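Local coordinates for protein NAD-dependent aldehyde dehydrogenase (Burkholderia multivorans, PDB 5UJU) that probably oxidises aldehydes to carboxylic acids with NAD+ as the hydride acceptor, at residues E80-L88 against V141-F149; F341-Q349 against L397-V406. All blocks are in the same frame, centred on the assembly; numbering follows the deposited sequence.

Interaction 1. Residues E80-L88 against V141-F149; sequences ERSPYGVAL and VMHTTGQAF
Ser82 and Pro83 run past the last turn of helix 134-145, with Ser82 CA 4.5 Å from His143 CA and its C-H directed at His143 O. Segment 80-88 is irregular except for a type I beta turn from Ser82 to Gly85, and Gly146, with positive phi, takes the opposing chain out of its helix; the contact thus seats a turn on a helix C-terminus in the aldehyde dehydrogenase fold. Ser82 OG does double duty. It accepts from Tyr84 N to form an ST turn and, because it lies anti to its own backbone N (chi1 169°), it also meets His143 ND1 at 2.9 Å, in the plane of the imidazole and at its edge. This in-plane hydrogen bond, with the packing around it, helps set the rotation of the ring. Pro83 fits against the helix exit, its CG 3.5 Å from Gly146 N and its CB beside Gly146 CA. Within the turn, Tyr84 points an edge at the His143 face in an offset edge-to-face pair, with planes at 74°. The fully extended Met142 crosses the phenol ring, placing CE over one face, 4.0 Å from the centroid, and its sulfur obliquely above the ring in a Met-aromatic contact. Val86 CG2 touches His143 CE1 at 3.7 Å, while Phe58 meets the imidazole nearly parallel. Glu80, whose OE1 is hydrogen-bonded to Tyr92 OH and whose OE2 accepts from Ile244 N and Leu245 N, brings OE2 to 3.4 Å from Thr144 CG2.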
loop_
_atom_site.group_PDB
_atom_site.type_symbol
_atom_site.label_atom_id
_atom_site.label_comp_id
_atom_site.label_asym_id
_atom_site.label_seq_id
_atom_site.Cartn_x
_atom_site.Cartn_y
_atom_site.Cartn_z
ATOM N N GLU A 80 -28.926 4.318 20.225
ATOM C CA GLU A 80 -29.457 4.417 18.868
ATOM C C GLU A 80 -30.920 4.855 18.877
ATOM O O GLU A 80 -31.706 4.444 19.735
ATOM C CB GLU A 80 -29.354 3.080 18.140
ATOM C CG GLU A 80 -27.954 2.574 17.874
ATOM C CD GLU A 80 -27.968 1.068 17.605
ATOM O OE1 GLU A 80 -28.359 0.308 18.515
ATOM O OE2 GLU A 80 -27.622 0.647 16.484
ATOM N N ARG A 81 -31.284 5.679 17.888
ATOM C CA ARG A 81 -32.653 6.129 17.666
ATOM C C ARG A 81 -33.027 5.881 16.213
ATOM O O ARG A 81 -32.222 6.118 15.313
ATOM C CB ARG A 81 -32.808 7.620 17.991
ATOM C CG ARG A 81 -32.242 8.014 19.344
ATOM C CD ARG A 81 -33.206 7.666 20.474
ATOM N NE ARG A 81 -32.637 7.955 21.792
ATOM C CZ ARG A 81 -32.248 7.024 22.663
ATOM N NH1 ARG A 81 -32.379 5.732 22.376
ATOM N NH2 ARG A 81 -31.733 7.382 23.831
ATOM N N SER A 82 -34.242 5.419 15.986
ATOM C CA SER A 82 -34.696 5.148 14.629
ATOM C C SER A 82 -35.121 6.444 13.938
ATOM O O SER A 82 -35.955 7.178 14.476
ATOM C CB SER A 82 -35.873 4.194 14.655
ATOM O OG SER A 82 -36.481 4.127 13.379
ATOM N N PRO A 83 -34.595 6.750 12.747
ATOM C CA PRO A 83 -35.116 7.915 12.010
ATOM C C PRO A 83 -36.593 7.799 11.687
ATOM O O PRO A 83 -37.226 8.816 11.378
ATOM C CB PRO A 83 -34.250 7.949 10.740
ATOM C CG PRO A 83 -32.952 7.310 11.168
ATOM C CD PRO A 83 -33.389 6.193 12.104
ATOM N N TYR A 84 -37.169 6.601 11.777
ATOM C CA TYR A 84 -38.593 6.415 11.559
ATOM C C TYR A 84 -39.419 6.579 12.829
ATOM O O TYR A 84 -40.652 6.482 12.771
ATOM C CB TYR A 84 -38.841 5.052 10.908
ATOM C CG TYR A 84 -38.366 5.034 9.470
ATOM C CD1 TYR A 84 -39.137 5.610 8.467
ATOM C CD2 TYR A 84 -37.127 4.495 9.117
ATOM C CE1 TYR A 84 -38.714 5.619 7.150
ATOM C CE2 TYR A 84 -36.691 4.496 7.778
ATOM C CZ TYR A 84 -37.495 5.074 6.809
ATOM O OH TYR A 84 -37.106 5.102 5.484
ATOM N N GLY A 85 -38.783 6.870 13.959
ATOM C CA GLY A 85 -39.517 7.160 15.172
ATOM C C GLY A 85 -39.923 5.947 15.978
ATOM O O GLY A 85 -40.623 6.102 16.984
ATOM N N VAL A 86 -39.507 4.749 15.572
ATOM C CA VAL A 86 -39.779 3.528 16.322
ATOM C C VAL A 86 -38.845 3.466 17.524
ATOM O O VAL A 86 -37.648 3.767 17.414
ATOM C CB VAL A 86 -39.604 2.302 15.407
ATOM C CG1 VAL A 86 -39.639 1.004 16.213
ATOM C CG2 VAL A 86 -40.675 2.292 14.336
ATOM N N ALA A 87 -39.391 3.102 18.687
ATOM C CA ALA A 87 -38.568 2.909 19.874
ATOM C C ALA A 87 -37.658 1.699 19.684
ATOM O O ALA A 87 -38.124 0.608 19.354
ATOM C CB ALA A 87 -39.457 2.729 21.104
ATOM N N LEU A 88 -36.356 1.892 19.881
ATOM C CA LEU A 88 -35.392 0.803 19.757
ATOM C C LEU A 88 -34.988 0.265 21.123
ATOM O O LEU A 88 -35.148 -0.930 21.391
ATOM C CB LEU A 88 -34.156 1.272 18.985
ATOM C CG LEU A 88 -34.432 1.738 17.543
ATOM C CD1 LEU A 88 -33.117 2.107 16.858
ATOM C CD2 LEU A 88 -35.185 0.675 16.736
ATOM N N VAL A 141 -30.684 -1.864 9.448
ATOM C CA VAL A 141 -30.165 -0.712 8.716
ATOM C C VAL A 141 -31.248 0.354 8.564
ATOM O O VAL A 141 -30.999 1.551 8.775
ATOM C CB VAL A 141 -29.600 -1.183 7.360
ATOM C CG1 VAL A 141 -29.425 -0.010 6.368
ATOM C CG2 VAL A 141 -28.267 -1.931 7.586
ATOM N N MET A 142 -32.469 -0.072 8.229
ATOM C CA MET A 142 -33.584 0.853 8.071
ATOM C C MET A 142 -33.788 1.685 9.330
ATOM O O MET A 142 -33.900 2.913 9.261
ATOM C CB MET A 142 -34.856 0.072 7.727
ATOM C CG MET A 142 -36.124 0.914 7.626
ATOM S SD MET A 142 -37.578 -0.058 7.183
ATOM C CE MET A 142 -38.854 1.185 7.386
ATOM N N HIS A 143 -33.798 1.041 10.498
ATOM C CA HIS A 143 -34.107 1.752 11.729
ATOM C C HIS A 143 -32.874 2.275 12.446
ATOM O O HIS A 143 -32.971 2.672 13.609
ATOM C CB HIS A 143 -34.962 0.876 12.644
ATOM C CG HIS A 143 -36.347 0.684 12.115
ATOM N ND1 HIS A 143 -37.277 1.702 12.098
ATOM C CD2 HIS A 143 -36.939 -0.375 11.511
ATOM C CE1 HIS A 143 -38.396 1.264 11.551
ATOM N NE2 HIS A 143 -38.216 0.008 11.182
ATOM N N THR A 144 -31.733 2.329 11.774
ATOM C CA THR A 144 -30.653 3.163 12.282
ATOM C C THR A 144 -30.255 4.252 11.305
ATOM O O THR A 144 -30.050 5.394 11.720
ATOM C CB THR A 144 -29.399 2.331 12.639
ATOM O OG1 THR A 144 -29.015 1.510 11.530
ATOM C CG2 THR A 144 -29.677 1.461 13.837
ATOM N N THR A 145 -30.159 3.929 10.016
ATOM C CA THR A 145 -29.706 4.883 9.009
ATOM C C THR A 145 -30.837 5.696 8.400
ATOM O O THR A 145 -30.573 6.764 7.840
ATOM C CB THR A 145 -28.978 4.159 7.874
ATOM O OG1 THR A 145 -29.930 3.417 7.094
ATOM C CG2 THR A 145 -27.933 3.207 8.441
ATOM N N GLY A 146 -32.070 5.208 8.464
ATOM C CA GLY A 146 -33.190 5.867 7.829
ATOM C C GLY A 146 -33.420 5.484 6.385
ATOM O O GLY A 146 -34.325 6.048 5.745
ATOM N N GLN A 147 -32.626 4.560 5.841
ATOM C CA GLN A 147 -32.856 4.100 4.480
ATOM C C GLN A 147 -34.211 3.414 4.370
ATOM O O GLN A 147 -34.615 2.653 5.256
ATOM C CB GLN A 147 -31.740 3.144 4.039
ATOM C CG GLN A 147 -30.469 3.868 3.643
ATOM C CD GLN A 147 -29.278 2.956 3.443
ATOM O OE1 GLN A 147 -29.408 1.738 3.354
ATOM N NE2 GLN A 147 -28.103 3.552 3.341
ATOM N N ALA A 148 -34.924 3.708 3.283
ATOM C CA ALA A 148 -36.148 2.984 2.970
ATOM C C ALA A 148 -35.837 1.501 2.789
ATOM O O ALA A 148 -34.710 1.110 2.473
ATOM C CB ALA A 148 -36.809 3.544 1.703
ATOM N N PHE A 149 -36.853 0.665 2.994
ATOM C CA PHE A 149 -36.585 -0.763 3.166
ATOM C C PHE A 149 -35.829 -1.354 1.978
ATOM O O PHE A 149 -34.866 -2.111 2.157
ATOM C CB PHE A 149 -37.870 -1.547 3.407
ATOM C CG PHE A 149 -37.615 -3.029 3.587
ATOM C CD1 PHE A 149 -37.887 -3.929 2.567
ATOM C CD2 PHE A 149 -37.052 -3.500 4.758
ATOM C CE1 PHE A 149 -37.632 -5.285 2.730
ATOM C CE2 PHE A 149 -36.784 -4.855 4.924
ATOM C CZ PHE A 149 -37.082 -5.746 3.907
#

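Interaction 2. Residues F341-Q349 against L397-V406; sequences FSLALYSGQ and LIGAIQNDGV. With NA (sodium ion), chain C.
Gln349 uses both ends of its side-chain amide on segment 397-406. Gln349 OE1 accepts from Gln402 N at 2.8 Å, on a lone pair in the carbonyl plane, while Gln349 NE2 donates to Ala400 O at 3.0 Å in a nearly straight bond (170°). A second N-H of NE2 turns back to Tyr346 O, which Gln349 N reaches from the opposite face of the carbonyl; the three bonds of OE1 and NE2 fix the orientation of the amide. Tyr346 N gives another straight bond, to Leu397 O at 3.0 Å, and Ser347 OG donates to Ile398 O at 2.9 Å from above the carbonyl plane. A water bridges Ser347 OG and Gly399 O. Tyr346, Ser347 and Gly348 all have positive phi, a left-handed turn that presents Gly348 O to a sodium ion at 2.7 Å; four waters and Gly458 complete the site. Segment 341-349 includes the first two residues of the Gly-Gln-x-Cys sequence that carries the nucleophile in aldehyde dehydrogenases, so the contact lies just ahead of that sequence's cysteine. Outward, Leu397 CD1 touches both Leu345 CD2 and the edge of the Phe341 ring, and Leu397 CD2 rests on Ala344 CB at 3.8 Å. Helix 373-388 covers Ala344 and Ile398, helix 149-156 packs on Leu345 and Tyr346, and helix 332-344 connects the adjacent parallel strands 323-326 and 356-360.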
loop_
_atom_site.group_PDB
_atom_site.type_symbol
_atom_site.label_atom_id
_atom_site.label_comp_id
_atom_site.label_asym_id
_atom_site.label_seq_id
_atom_site.Cartn_x
_atom_site.Cartn_y
_atom_site.Cartn_z
ATOM N N PHE A 341 -33.883 11.846 -9.694
ATOM C CA PHE A 341 -33.774 10.619 -8.908
ATOM C C PHE A 341 -32.487 10.610 -8.104
ATOM O O PHE A 341 -32.466 10.163 -6.950
ATOM C CB PHE A 341 -33.806 9.391 -9.819
ATOM C CG PHE A 341 -35.156 8.777 -9.977
ATOM C CD1 PHE A 341 -35.786 8.172 -8.898
ATOM C CD2 PHE A 341 -35.792 8.779 -11.217
ATOM C CE1 PHE A 341 -37.040 7.602 -9.043
ATOM C CE2 PHE A 341 -37.047 8.208 -11.375
ATOM C CZ PHE A 341 -37.675 7.619 -10.285
ATOM N N SER A 342 -31.394 11.083 -8.711
ATOM C CA SER A 342 -30.097 11.071 -8.041
ATOM C C SER A 342 -30.085 11.989 -6.837
ATOM O O SER A 342 -29.389 11.712 -5.850
ATOM C CB SER A 342 -28.997 11.474 -9.022
ATOM O OG SER A 342 -29.059 10.651 -10.167
ATOM N N LEU A 343 -30.834 13.087 -6.906
ATOM C CA LEU A 343 -30.939 14.010 -5.786
ATOM C C LEU A 343 -31.876 13.490 -4.701
ATOM O O LEU A 343 -31.683 13.807 -3.524
ATOM C CB LEU A 343 -31.419 15.379 -6.279
ATOM C CG LEU A 343 -30.468 16.179 -7.161
ATOM C CD1 LEU A 343 -31.207 17.389 -7.765
ATOM C CD2 LEU A 343 -29.240 16.618 -6.371
ATOM N N ALA A 344 -32.886 12.708 -5.077
ATOM C CA ALA A 344 -33.944 12.278 -4.168
ATOM C C ALA A 344 -33.619 10.996 -3.402
ATOM O O ALA A 344 -34.087 10.825 -2.269
ATOM C CB ALA A 344 -35.239 12.082 -4.959
ATOM N N LEU A 345 -32.833 10.102 -3.998
ATOM C CA LEU A 345 -32.485 8.811 -3.417
ATOM C C LEU A 345 -31.933 8.969 -2.006
ATOM O O LEU A 345 -30.872 9.568 -1.808
ATOM C CB LEU A 345 -31.446 8.136 -4.308
ATOM C CG LEU A 345 -31.856 7.038 -5.277
ATOM C CD1 LEU A 345 -30.595 6.537 -5.948
ATOM C CD2 LEU A 345 -32.558 5.907 -4.549
ATOM N N TYR A 346 -32.654 8.441 -1.024
ATOM C CA TYR A 346 -32.209 8.496 0.369
ATOM C C TYR A 346 -31.928 9.943 0.798
ATOM O O TYR A 346 -31.058 10.209 1.630
ATOM C CB TYR A 346 -30.990 7.575 0.570
ATOM C CG TYR A 346 -30.496 7.387 2.005
ATOM C CD1 TYR A 346 -31.358 7.475 3.097
ATOM C CD2 TYR A 346 -29.152 7.131 2.252
ATOM C CE1 TYR A 346 -30.878 7.307 4.407
ATOM C CE2 TYR A 346 -28.674 6.970 3.527
ATOM C CZ TYR A 346 -29.533 7.058 4.598
ATOM O OH TYR A 346 -29.013 6.890 5.855
ATOM N N SER A 347 -32.664 10.900 0.218
ATOM C CA SER A 347 -32.580 12.310 0.613
ATOM C C SER A 347 -31.152 12.838 0.520
ATOM O O SER A 347 -30.698 13.608 1.371
ATOM C CB SER A 347 -33.149 12.547 2.015
ATOM O OG SER A 347 -34.517 12.179 2.099
ATOM N N GLY A 348 -30.453 12.446 -0.544
ATOM C CA GLY A 348 -29.103 12.930 -0.795
ATOM C C GLY A 348 -28.073 12.515 0.227
ATOM O O GLY A 348 -26.981 13.093 0.260
ATOM N N GLN A 349 -28.379 11.509 1.055
ATOM C CA GLN A 349 -27.486 11.046 2.106
ATOM C C GLN A 349 -26.563 9.920 1.639
ATOM O O GLN A 349 -26.034 9.167 2.469
ATOM C CB GLN A 349 -28.299 10.606 3.335
ATOM C CG GLN A 349 -29.100 11.756 3.979
ATOM C CD GLN A 349 -30.126 11.292 5.010
ATOM O OE1 GLN A 349 -30.027 11.637 6.188
ATOM N NE2 GLN A 349 -31.135 10.531 4.564
ATOM N N LEU A 397 -38.682 6.181 -1.841
ATOM C CA LEU A 397 -37.559 6.759 -2.569
ATOM C C LEU A 397 -36.655 7.580 -1.657
ATOM O O LEU A 397 -35.437 7.390 -1.656
ATOM C CB LEU A 397 -38.084 7.628 -3.733
ATOM C CG LEU A 397 -37.087 8.547 -4.458
ATOM C CD1 LEU A 397 -35.935 7.779 -5.031
ATOM C CD2 LEU A 397 -37.796 9.307 -5.582
ATOM N N ILE A 398 -37.224 8.490 -0.867
ATOM C CA ILE A 398 -36.380 9.415 -0.119
ATOM C C ILE A 398 -35.990 8.888 1.260
ATOM O O ILE A 398 -35.001 9.368 1.831
ATOM C CB ILE A 398 -37.043 10.799 -0.010
ATOM C CG1 ILE A 398 -38.292 10.745 0.864
ATOM C CG2 ILE A 398 -37.405 11.315 -1.426
ATOM C CD1 ILE A 398 -39.053 12.072 0.920
ATOM N N GLY A 399 -36.712 7.907 1.795
ATOM C CA GLY A 399 -36.329 7.396 3.101
ATOM C C GLY A 399 -36.472 8.474 4.158
ATOM O O GLY A 399 -37.243 9.432 4.013
ATOM N N ALA A 400 -35.677 8.352 5.215
ATOM C CA ALA A 400 -35.771 9.254 6.348
ATOM C C ALA A 400 -34.438 9.952 6.566
ATOM O O ALA A 400 -33.381 9.456 6.175
ATOM C CB ALA A 400 -36.192 8.506 7.630
ATOM N N ILE A 401 -34.506 11.112 7.203
ATOM C CA ILE A 401 -33.320 11.909 7.506
ATOM C C ILE A 401 -32.623 11.327 8.736
ATOM O O ILE A 401 -33.261 11.085 9.767
ATOM C CB ILE A 401 -33.717 13.377 7.726
ATOM C CG1 ILE A 401 -34.376 13.961 6.467
ATOM C CG2 ILE A 401 -32.539 14.188 8.151
ATOM C CD1 ILE A 401 -33.436 14.091 5.294
ATOM N N GLN A 402 -31.302 11.129 8.644
ATOM C CA GLN A 402 -30.629 10.285 9.634
ATOM C C GLN A 402 -30.603 10.927 11.024
ATOM O O GLN A 402 -30.701 10.224 12.037
ATOM C CB GLN A 402 -29.207 9.954 9.167
ATOM C CG GLN A 402 -28.601 8.682 9.806
ATOM C CD GLN A 402 -28.006 8.909 11.192
ATOM O OE1 GLN A 402 -27.497 9.986 11.496
ATOM N NE2 GLN A 402 -28.075 7.884 12.041
ATOM N N ASN A 403 -30.457 12.248 11.100
ATOM C CA ASN A 403 -30.306 12.914 12.389
ATOM C C ASN A 403 -30.758 14.360 12.261
ATOM O O ASN A 403 -30.927 14.887 11.156
ATOM C CB ASN A 403 -28.863 12.827 12.890
ATOM C CG ASN A 403 -27.885 13.403 11.907
ATOM O OD1 ASN A 403 -27.744 14.625 11.781
ATOM N ND2 ASN A 403 -27.207 12.520 11.178
ATOM N N ASP A 404 -30.960 15.001 13.415
ATOM C CA ASP A 404 -31.460 16.369 13.415
ATOM C C ASP A 404 -30.428 17.380 12.928
ATOM O O ASP A 404 -30.808 18.517 12.622
ATOM C CB ASP A 404 -31.915 16.752 14.822
ATOM C CG ASP A 404 -33.035 15.875 15.330
ATOM O OD1 ASP A 404 -34.021 15.681 14.582
ATOM O OD2 ASP A 404 -32.929 15.383 16.477
ATOM N N GLY A 405 -29.157 16.986 12.791
ATOM C CA GLY A 405 -28.166 17.908 12.262
ATOM C C GLY A 405 -28.336 18.153 10.774
ATOM O O GLY A 405 -27.994 19.231 10.274
ATOM N N VAL A 406 -28.899 17.178 10.053
ATOM C CA VAL A 406 -29.182 17.380 8.636
ATOM C C VAL A 406 -30.307 18.400 8.476
ATOM O O VAL A 406 -30.267 19.264 7.593
ATOM C CB VAL A 406 -29.526 16.039 7.961
ATOM C CG1 VAL A 406 -29.987 16.263 6.519
ATOM C CG2 VAL A 406 -28.350 15.077 8.031
HETATM NA NA NA C . -26.152 15.428 -0.876
HETATM O O HOH W 1 -36.558 12.258 4.122
HETATM O O HOH W 2 -25.130 14.779 1.408
HETATM O O HOH W 3 -25.260 17.763 -0.778
HETATM O O HOH W 4 -24.113 14.847 -2.387
HETATM O O HOH W 5 -27.561 16.400 -3.015
#

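Overall arrangement
The two contacts follow in series along the chain, interaction 1 closing before interaction 2 opens, yet their centres are only 13 Å apart and they touch directly. Gly146 O probably accepts from Ala400 N, and Thr145 O from Tyr346 OH; Gln402 NE2 is hydrogen-bonded to Thr144 O. The exit of helix 134-145, the turn of 80-88 and the loop joining helices 391-398 and 404-414 therefore meet in one place. Arg435 is shared: it makes backbone hydrogen bonds to Pro83 and Ile401, and a salt bridge from its side chain to Asp404. Together they tie the N-terminal helical part to the region built on the sheet containing strands 323-326 and 356-360.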